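Local coordinates for ABC transporter, permease protein, putative (Porphyromonas gingivalis, PDB 2P0S), which probably serves as the permease of an ABC-type membrane transporter, of which this chain is a single domain taken from a longer polypeptide, at residues M9-I14 with E30-H35; D62-P67 with D92-K97; Q23-N28 with N84-I89. One frame throughout, in Å; residues are numbered along the deposited sequence.

From the N terminus the chain runs through strand 11-16, then a loop, and comes round to strand 32-35; contact 1 closes that loop by laying the two strands side by side and parallel, 32-35 being an outermost strand within this chain. Contact 3 begins inside it, at 23-28, and ends far along the chain on helix 80-100, so contacts 1 and 3 cross. They also touch, where Phe33 meets Phe25 and Asn28. Contact 2 follows contact 1 in series, joining the loop after strand 55-59 to a later part of the same helix, and crosses contact 3. Together they tie the sheet and two of its loops to helix 80-100, which also faces the second subunit.

Contact 1 of 3, residues M9-I14 with E30-H35; sequences MKTIAI and EFRFVH
Ile12 and Phe33 sit level on neighbouring parallel strands of a mixed four-stranded sheet, 32-35 being an outermost strand of it within this chain. Both side chains leave the same face and run side by side, with Ile12 CB 3.8 Å from Phe33 CE1. Ile14, two residues on, meets the same ring at a slant: with CG1 anti to its carbonyl carbon (chi1 -55°) and the chain extended beyond, its CD1 arrives 3.6 Å from Phe33 CD1. The ring is thus held between two isoleucine branches, while Ile86 of helix 80-100 also touches it. Towards the start of the pair, Ile12 CD1 packs against Phe31 CB at 4.0 Å. Lys10 runs alongside the same phenylalanine, with Lys10 CG 3.7 Å from Phe31 CD1. Phe31 and Ile12 both reach Val82, so helix 80-100 packs on this face of the sheet.

The other face carries Thr11, Arg32, Ala13 and Val34. In one of its two conformers Arg32 extends beside Thr11 and bends late, bringing NH2 to Thr11 OG1 at 3.3 Å; the second conformer makes this long bond doubtful. Val34 CG2 touches Ala13 CB at 4.0 Å. Between the faces, Lys10 O and Ile12 N bond to Arg32 N and O, and Ile12 O takes the N-H of Val34. Ile14 N in turn donates to Val34 O at 2.8 Å.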
# COMPACT_ATOMS: atom_id res chain seq x y z
N MSE A 9 -11.88 8.73 5.78
CA MSE A 9 -10.39 8.72 5.90
C MSE A 9 -10.03 8.90 7.38
O MSE A 9 -10.60 9.84 8.06
CB MSE A 9 -9.73 9.86 5.12
CG MSE A 9 -8.89 9.47 3.92
SE MSE A 9 -8.24 11.12 3.16
CE MSE A 9 -9.92 12.03 3.54
N LYS A 10 -9.06 8.09 7.87
CA LYS A 10 -8.47 8.42 9.16
C LYS A 10 -7.52 9.55 9.08
O LYS A 10 -6.80 9.67 8.07
CB LYS A 10 -7.64 7.33 9.82
CG LYS A 10 -7.28 6.14 9.06
CD LYS A 10 -7.71 4.94 9.90
CE LYS A 10 -9.10 5.14 10.38
NZ LYS A 10 -9.79 3.85 10.28
N THR A 11 -7.49 10.34 10.16
CA THR A 11 -6.60 11.48 10.32
C THR A 11 -5.39 11.01 11.12
O THR A 11 -5.53 10.55 12.28
CB THR A 11 -7.34 12.58 11.02
OG1 THR A 11 -8.46 12.93 10.16
CG2 THR A 11 -6.49 13.83 11.25
N ILE A 12 -4.20 11.19 10.56
CA ILE A 12 -2.99 10.81 11.32
C ILE A 12 -2.08 12.01 11.52
O ILE A 12 -1.66 12.68 10.51
CB ILE A 12 -2.26 9.75 10.49
CG1 ILE A 12 -3.18 8.56 10.21
CG2 ILE A 12 -0.95 9.37 11.15
CD1 ILE A 12 -2.49 7.45 9.42
N ALA A 13 -1.81 12.34 12.78
CA ALA A 13 -0.98 13.51 13.06
C ALA A 13 0.48 13.01 12.99
O ALA A 13 0.77 12.05 13.60
CB ALA A 13 -1.17 14.00 14.36
N ILE A 14 1.36 13.79 12.37
CA ILE A 14 2.76 13.39 12.24
C ILE A 14 3.60 14.17 13.24
O ILE A 14 3.71 15.43 13.18
CB ILE A 14 3.30 13.57 10.83
CG1 ILE A 14 2.39 12.81 9.79
CG2 ILE A 14 4.82 13.21 10.84
CD1 ILE A 14 2.81 13.00 8.30
N GLU A 30 -4.85 8.05 0.65
CA GLU A 30 -5.48 7.07 1.54
C GLU A 30 -5.84 7.56 2.95
O GLU A 30 -6.80 7.05 3.52
CB GLU A 30 -4.53 5.86 1.77
CG GLU A 30 -4.67 4.80 0.72
CD GLU A 30 -4.02 3.50 1.20
OE1 GLU A 30 -2.75 3.43 1.08
OE2 GLU A 30 -4.78 2.60 1.72
N PHE A 31 -4.96 8.41 3.52
CA PHE A 31 -5.10 8.92 4.88
C PHE A 31 -4.97 10.47 4.88
O PHE A 31 -4.31 11.05 4.00
CB PHE A 31 -4.10 8.34 5.86
CG PHE A 31 -3.95 6.84 5.72
CD1 PHE A 31 -4.99 6.00 6.12
CD2 PHE A 31 -2.83 6.30 5.13
CE1 PHE A 31 -4.86 4.63 6.02
CE2 PHE A 31 -2.75 4.92 4.96
CZ PHE A 31 -3.78 4.13 5.40
N ARG A 32 -5.49 11.07 5.94
CA ARG A 32 -5.49 12.50 6.07
C ARG A 32 -4.34 12.93 7.02
O ARG A 32 -4.51 12.95 8.25
CB ARG A 32 -6.89 12.95 6.57
CG ARG A 32 -7.08 14.37 6.36
CD ARG A 32 -8.32 14.94 7.16
NE ARG A 32 -7.98 16.31 7.50
CZ ARG A 32 -8.04 16.88 8.71
NH1 ARG A 32 -7.66 18.16 8.85
NH2 ARG A 32 -8.44 16.18 9.78
N PHE A 33 -3.18 13.29 6.47
CA PHE A 33 -2.09 13.61 7.34
C PHE A 33 -2.04 15.06 7.78
O PHE A 33 -2.20 16.00 6.91
CB PHE A 33 -0.74 13.23 6.62
CG PHE A 33 -0.57 11.73 6.48
CD1 PHE A 33 -0.03 10.99 7.57
CD2 PHE A 33 -0.85 11.05 5.31
CE1 PHE A 33 0.10 9.64 7.50
CE2 PHE A 33 -0.68 9.62 5.19
CZ PHE A 33 -0.15 8.89 6.29
N VAL A 34 -1.76 15.29 9.06
CA VAL A 34 -1.57 16.63 9.57
C VAL A 34 -0.40 16.79 10.44
O VAL A 34 0.13 15.76 10.87
CB VAL A 34 -2.85 17.10 10.37
CG1 VAL A 34 -4.10 16.86 9.54
CG2 VAL A 34 -2.99 16.28 11.68
N HIS A 35 0.04 18.00 10.75
CA HIS A 35 1.25 18.24 11.60
C HIS A 35 0.81 18.05 13.00
O HIS A 35 -0.24 18.70 13.45
CB HIS A 35 1.67 19.71 11.41
CG HIS A 35 2.84 20.10 12.21
ND1 HIS A 35 4.09 19.53 11.97
CD2 HIS A 35 2.98 20.92 13.26
CE1 HIS A 35 4.95 20.03 12.83
NE2 HIS A 35 4.31 20.86 13.64

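Contact 2 of 3, residues D62-P67 with D92-K97; sequences DLLEDP and DYLSDK. With MG (magnesium ion), chain C.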
# COMPACT_ATOMS: atom_id res chain seq x y z
N ASP A 62 16.54 10.19 12.93
CA ASP A 62 16.84 9.92 11.53
C ASP A 62 16.80 8.39 11.36
O ASP A 62 17.52 7.71 12.14
CB ASP A 62 18.26 10.47 11.21
CG ASP A 62 18.59 10.33 9.72
OD1 ASP A 62 18.27 9.28 9.14
OD2 ASP A 62 19.04 11.34 9.10
N LEU A 63 16.00 7.90 10.41
CA LEU A 63 15.66 6.45 10.28
C LEU A 63 16.75 5.72 9.59
O LEU A 63 16.76 4.45 9.65
CB LEU A 63 14.30 6.22 9.55
CG LEU A 63 13.18 6.88 10.35
CD1 LEU A 63 11.86 6.70 9.62
CD2 LEU A 63 12.97 6.14 11.76
N LEU A 64 17.69 6.50 9.08
CA LEU A 64 18.92 5.84 8.59
C LEU A 64 19.86 5.49 9.69
O LEU A 64 20.68 4.52 9.49
CB LEU A 64 19.59 6.68 7.49
CG LEU A 64 19.03 6.67 6.05
CD1 LEU A 64 19.91 7.29 4.93
CD2 LEU A 64 18.65 5.28 5.62
N GLU A 65 19.94 6.24 10.77
CA GLU A 65 20.78 5.99 11.96
C GLU A 65 20.07 5.00 12.84
O GLU A 65 20.61 4.07 13.31
CB GLU A 65 21.02 7.28 12.79
CG GLU A 65 21.68 8.36 11.99
CD GLU A 65 21.61 9.78 12.68
OE1 GLU A 65 21.92 10.75 11.95
OE2 GLU A 65 21.29 9.90 13.92
N ASP A 66 18.78 5.17 13.08
CA ASP A 66 18.06 4.22 13.87
C ASP A 66 16.67 3.89 13.27
O ASP A 66 15.69 4.59 13.57
CB ASP A 66 17.84 4.78 15.26
CG ASP A 66 17.13 3.78 16.21
OD1 ASP A 66 16.74 2.64 15.81
OD2 ASP A 66 16.97 4.16 17.41
N PRO A 67 16.59 2.84 12.45
CA PRO A 67 15.29 2.58 11.73
C PRO A 67 14.15 2.19 12.65
O PRO A 67 13.05 2.09 12.18
CB PRO A 67 15.60 1.41 10.79
CG PRO A 67 16.84 0.76 11.47
CD PRO A 67 17.64 1.87 12.04
N ASP A 92 10.86 3.81 0.84
CA ASP A 92 11.25 4.11 -0.56
C ASP A 92 12.07 5.40 -0.49
O ASP A 92 13.03 5.59 -1.26
CB ASP A 92 9.99 4.37 -1.39
CG ASP A 92 9.17 3.11 -1.78
OD1 ASP A 92 9.68 1.96 -1.76
OD2 ASP A 92 7.96 3.35 -2.21
N TYR A 93 11.62 6.37 0.33
CA TYR A 93 12.42 7.56 0.52
C TYR A 93 13.89 7.28 0.99
O TYR A 93 14.89 7.80 0.43
CB TYR A 93 11.72 8.55 1.41
CG TYR A 93 12.63 9.70 1.74
CD1 TYR A 93 12.79 10.75 0.84
CD2 TYR A 93 13.34 9.79 2.99
CE1 TYR A 93 13.57 11.89 1.20
CE2 TYR A 93 14.13 10.92 3.30
CZ TYR A 93 14.27 11.97 2.34
OH TYR A 93 14.99 13.13 2.59
N LEU A 94 14.01 6.47 2.04
CA LEU A 94 15.35 6.22 2.66
C LEU A 94 16.21 5.47 1.68
O LEU A 94 17.42 5.76 1.66
CB LEU A 94 15.21 5.38 3.97
CG LEU A 94 14.35 6.19 5.01
CD1 LEU A 94 13.89 5.11 6.06
CD2 LEU A 94 15.24 7.21 5.68
N SER A 95 15.60 4.50 0.99
CA SER A 95 16.36 3.74 -0.06
C SER A 95 16.91 4.69 -1.14
O SER A 95 18.12 4.78 -1.46
CB SER A 95 15.46 2.72 -0.68
OG SER A 95 15.13 1.74 0.35
N ASP A 96 16.01 5.51 -1.65
CA ASP A 96 16.41 6.48 -2.64
C ASP A 96 17.47 7.49 -2.17
O ASP A 96 18.29 7.97 -3.02
CB ASP A 96 15.16 7.31 -3.10
CG ASP A 96 14.26 6.56 -4.03
OD1 ASP A 96 14.55 5.40 -4.42
OD2 ASP A 96 13.19 7.15 -4.39
N LYS A 97 17.39 7.93 -0.89
CA LYS A 97 18.36 8.83 -0.36
C LYS A 97 19.72 8.12 -0.38
O LYS A 97 20.72 8.77 -0.71
CB LYS A 97 18.00 9.21 1.05
CG LYS A 97 18.93 10.15 1.68
CD LYS A 97 18.27 10.88 2.90
CE LYS A 97 19.16 11.98 3.45
NZ LYS A 97 18.64 12.37 4.81
MG MG C . 19.59 13.22 9.46
O HOH W 1 16.72 10.13 6.66
O HOH W 2 19.89 10.76 6.56
O HOH W 3 20.49 12.86 11.29
O HOH W 4 18.94 13.83 7.57
O HOH W 5 21.44 12.81 8.49
O HOH W 6 20.45 15.21 9.91
O HOH W 7 17.76 13.90 10.55
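Leu63 and Leu64 lie in a loop with helical backbone angles but without regular helical bonds, and face a turn of helix 80-100, the CA atoms of Leu64 and Leu94 being 6.9 Å apart. The loop is shaped by an Asx turn at Asp62, which also carries a hydrated magnesium site. Leu94 fills the apolar part of the contact with both branches: CD1 meets Leu63 CB at 3.7 Å, while CD2 meets Leu64 CG at 3.8 Å, the side chains of Leu64 and Leu94 sliding past each other in opposite directions. Ile116 of the second subunit packs on both Leu64 and Leu94.

Beside the leucines the contact becomes polar. In Asp62, CG anti to the backbone N (chi1 -174°) carries the carboxylate out towards the metal, and its two oxygens have separate partners. OD1 accepts the N-H of Leu64 at 2.8 Å, almost head-on, closing the Asx turn. OD2 binds the magnesium at 2.0 Å, and five waters complete six ligands; one of them also donates to Glu65 OE1. The extended Lys97 stops with NZ 4.4 Å from Asp62 OD2, where the charges would still attract although no direct salt bridge forms; NZ has its salt bridge with Glu20. One water spans the gap, accepting from Lys97 NZ at 2.7 Å and donating to Asp62 OD2, the very oxygen that holds the metal, also at 2.7 Å.

Contact 3 of 3, residues Q23-N28 with N84-I89; sequences QLFKEN and NHISRI
Apolar packing joins Leu24 and Phe25, in the loop between strands 11-16 and 32-35, to Ile86 and Ile89 on one side of helix 80-100. Ile89 does most of the touching. With CG1 anti to the carbonyl carbon (chi1 -74°), Ile89 has CG2 on the other branch, where it meets Leu24 CB at 3.8 Å and also sits over the Phe25 ring in an off-centre CH-pi contact, 4.2 Å from the centroid. The CG1 branch brings Ile89 CD1 to Phe25 CE1 at 3.7 Å. Ile86 crosses the phenylalanine at about a right angle, with CG2 4.1 Å from Phe25 CZ.

The polar contact pairs Asn28, the last residue of a type I turn from Phe25, with His85. Asn28 ND2 lies at the ring edge, near its plane, by NE2; the amide is turned 84° from the ring. The modelled Asn28 ND2 to His85 NE2 distance of 2.5 Å is very short, and the detail of this bond is therefore doubtful. Asn28 OD1 also accepts from Glu30 N, as in an Asx turn, and from Phe31 N; these two bonds hold the amide oxygen in place. Ile89 CD1 covers one face of the imidazole near its rim, 3.6 Å above the plane.

Phe25 and Ile86 also touch Leu57 of strand 55-59: the arrangement is that of an alpha/beta core, with the connecting loop wedged between helix and sheet.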
# COMPACT_ATOMS: atom_id res chain seq x y z
N GLN A 23 7.16 15.85 4.64
CA GLN A 23 7.03 16.29 3.21
C GLN A 23 6.57 15.08 2.39
O GLN A 23 6.00 15.26 1.31
CB GLN A 23 8.36 16.89 2.71
CG GLN A 23 9.53 15.78 2.76
CD GLN A 23 10.83 16.17 2.10
OE1 GLN A 23 10.83 16.88 1.08
NE2 GLN A 23 12.00 15.73 2.71
N LEU A 24 6.89 13.83 2.84
CA LEU A 24 6.53 12.64 2.13
C LEU A 24 5.07 12.30 2.10
O LEU A 24 4.65 11.43 1.28
CB LEU A 24 7.26 11.41 2.70
CG LEU A 24 8.76 11.58 2.69
CD1 LEU A 24 9.40 10.31 3.35
CD2 LEU A 24 9.21 11.73 1.28
N PHE A 25 4.29 12.99 2.95
CA PHE A 25 2.88 12.61 3.17
C PHE A 25 1.99 13.70 2.70
O PHE A 25 0.80 13.54 2.85
CB PHE A 25 2.69 12.28 4.68
CG PHE A 25 3.48 11.05 5.12
CD1 PHE A 25 3.04 9.74 4.83
CD2 PHE A 25 4.73 11.27 5.68
CE1 PHE A 25 3.76 8.61 5.21
CE2 PHE A 25 5.52 10.19 6.07
CZ PHE A 25 5.03 8.86 5.87
N LYS A 26 2.51 14.71 2.01
CA LYS A 26 1.61 15.87 1.69
C LYS A 26 0.63 15.49 0.56
O LYS A 26 -0.52 16.05 0.52
CB LYS A 26 2.41 17.10 1.26
CG LYS A 26 3.49 17.57 2.25
CD LYS A 26 2.98 18.76 3.04
CE LYS A 26 3.54 18.77 4.46
NZ LYS A 26 5.04 19.04 4.47
N GLU A 27 1.09 14.59 -0.35
CA GLU A 27 0.27 14.17 -1.52
C GLU A 27 -0.50 12.80 -1.44
O GLU A 27 -0.83 12.19 -2.50
CB GLU A 27 1.10 14.25 -2.84
CG GLU A 27 1.33 15.69 -3.41
CD GLU A 27 0.22 16.23 -4.37
OE1 GLU A 27 0.56 16.66 -5.54
OE2 GLU A 27 -0.97 16.21 -3.94
N ASN A 28 -0.88 12.37 -0.25
CA ASN A 28 -1.33 11.01 -0.03
C ASN A 28 -2.86 10.78 -0.33
O ASN A 28 -3.70 11.61 0.07
CB ASN A 28 -1.06 10.67 1.42
CG ASN A 28 -1.21 9.19 1.70
OD1 ASN A 28 -2.34 8.69 1.83
ND2 ASN A 28 -0.06 8.47 1.74
N ASN A 84 1.46 -0.54 6.84
CA ASN A 84 1.90 -1.00 5.49
C ASN A 84 2.36 0.18 4.67
O ASN A 84 3.58 0.32 4.34
CB ASN A 84 0.79 -1.78 4.75
CG ASN A 84 0.57 -3.15 5.34
OD1 ASN A 84 -0.43 -3.84 5.03
ND2 ASN A 84 1.51 -3.58 6.20
N HIS A 85 1.40 1.06 4.45
CA HIS A 85 1.45 2.23 3.53
C HIS A 85 2.53 3.21 4.00
O HIS A 85 3.42 3.59 3.21
CB HIS A 85 0.09 2.95 3.62
CG HIS A 85 -0.08 4.11 2.67
ND1 HIS A 85 -0.04 3.97 1.29
CD2 HIS A 85 -0.35 5.43 2.89
CE1 HIS A 85 -0.26 5.15 0.71
NE2 HIS A 85 -0.47 6.04 1.66
N ILE A 86 2.53 3.54 5.28
CA ILE A 86 3.46 4.47 5.87
C ILE A 86 4.87 3.86 5.79
O ILE A 86 5.81 4.57 5.41
CB ILE A 86 3.09 4.77 7.28
CG1 ILE A 86 1.76 5.64 7.24
CG2 ILE A 86 4.20 5.47 7.99
CD1 ILE A 86 1.21 5.98 8.64
N SER A 87 5.00 2.59 6.09
CA SER A 87 6.36 1.92 6.08
C SER A 87 6.99 1.95 4.67
O SER A 87 8.19 2.20 4.51
CB SER A 87 6.19 0.46 6.50
OG SER A 87 5.76 0.37 7.88
N ARG A 88 6.14 1.71 3.67
CA ARG A 88 6.64 1.72 2.25
C ARG A 88 7.02 3.12 1.79
O ARG A 88 8.00 3.31 1.05
CB ARG A 88 5.65 1.14 1.27
CG ARG A 88 5.45 -0.40 1.35
CD ARG A 88 4.24 -0.93 0.45
NE ARG A 88 4.08 -2.35 0.70
CZ ARG A 88 4.79 -3.23 -0.01
NH1 ARG A 88 5.60 -2.78 -0.96
NH2 ARG A 88 4.66 -4.56 0.25
N ILE A 89 6.27 4.14 2.21
CA ILE A 89 6.55 5.51 1.80
C ILE A 89 7.94 5.86 2.42
O ILE A 89 8.80 6.36 1.72
CB ILE A 89 5.41 6.51 2.26
CG1 ILE A 89 4.17 6.31 1.38
CG2 ILE A 89 5.79 7.94 2.17
CD1 ILE A 89 2.98 6.96 2.04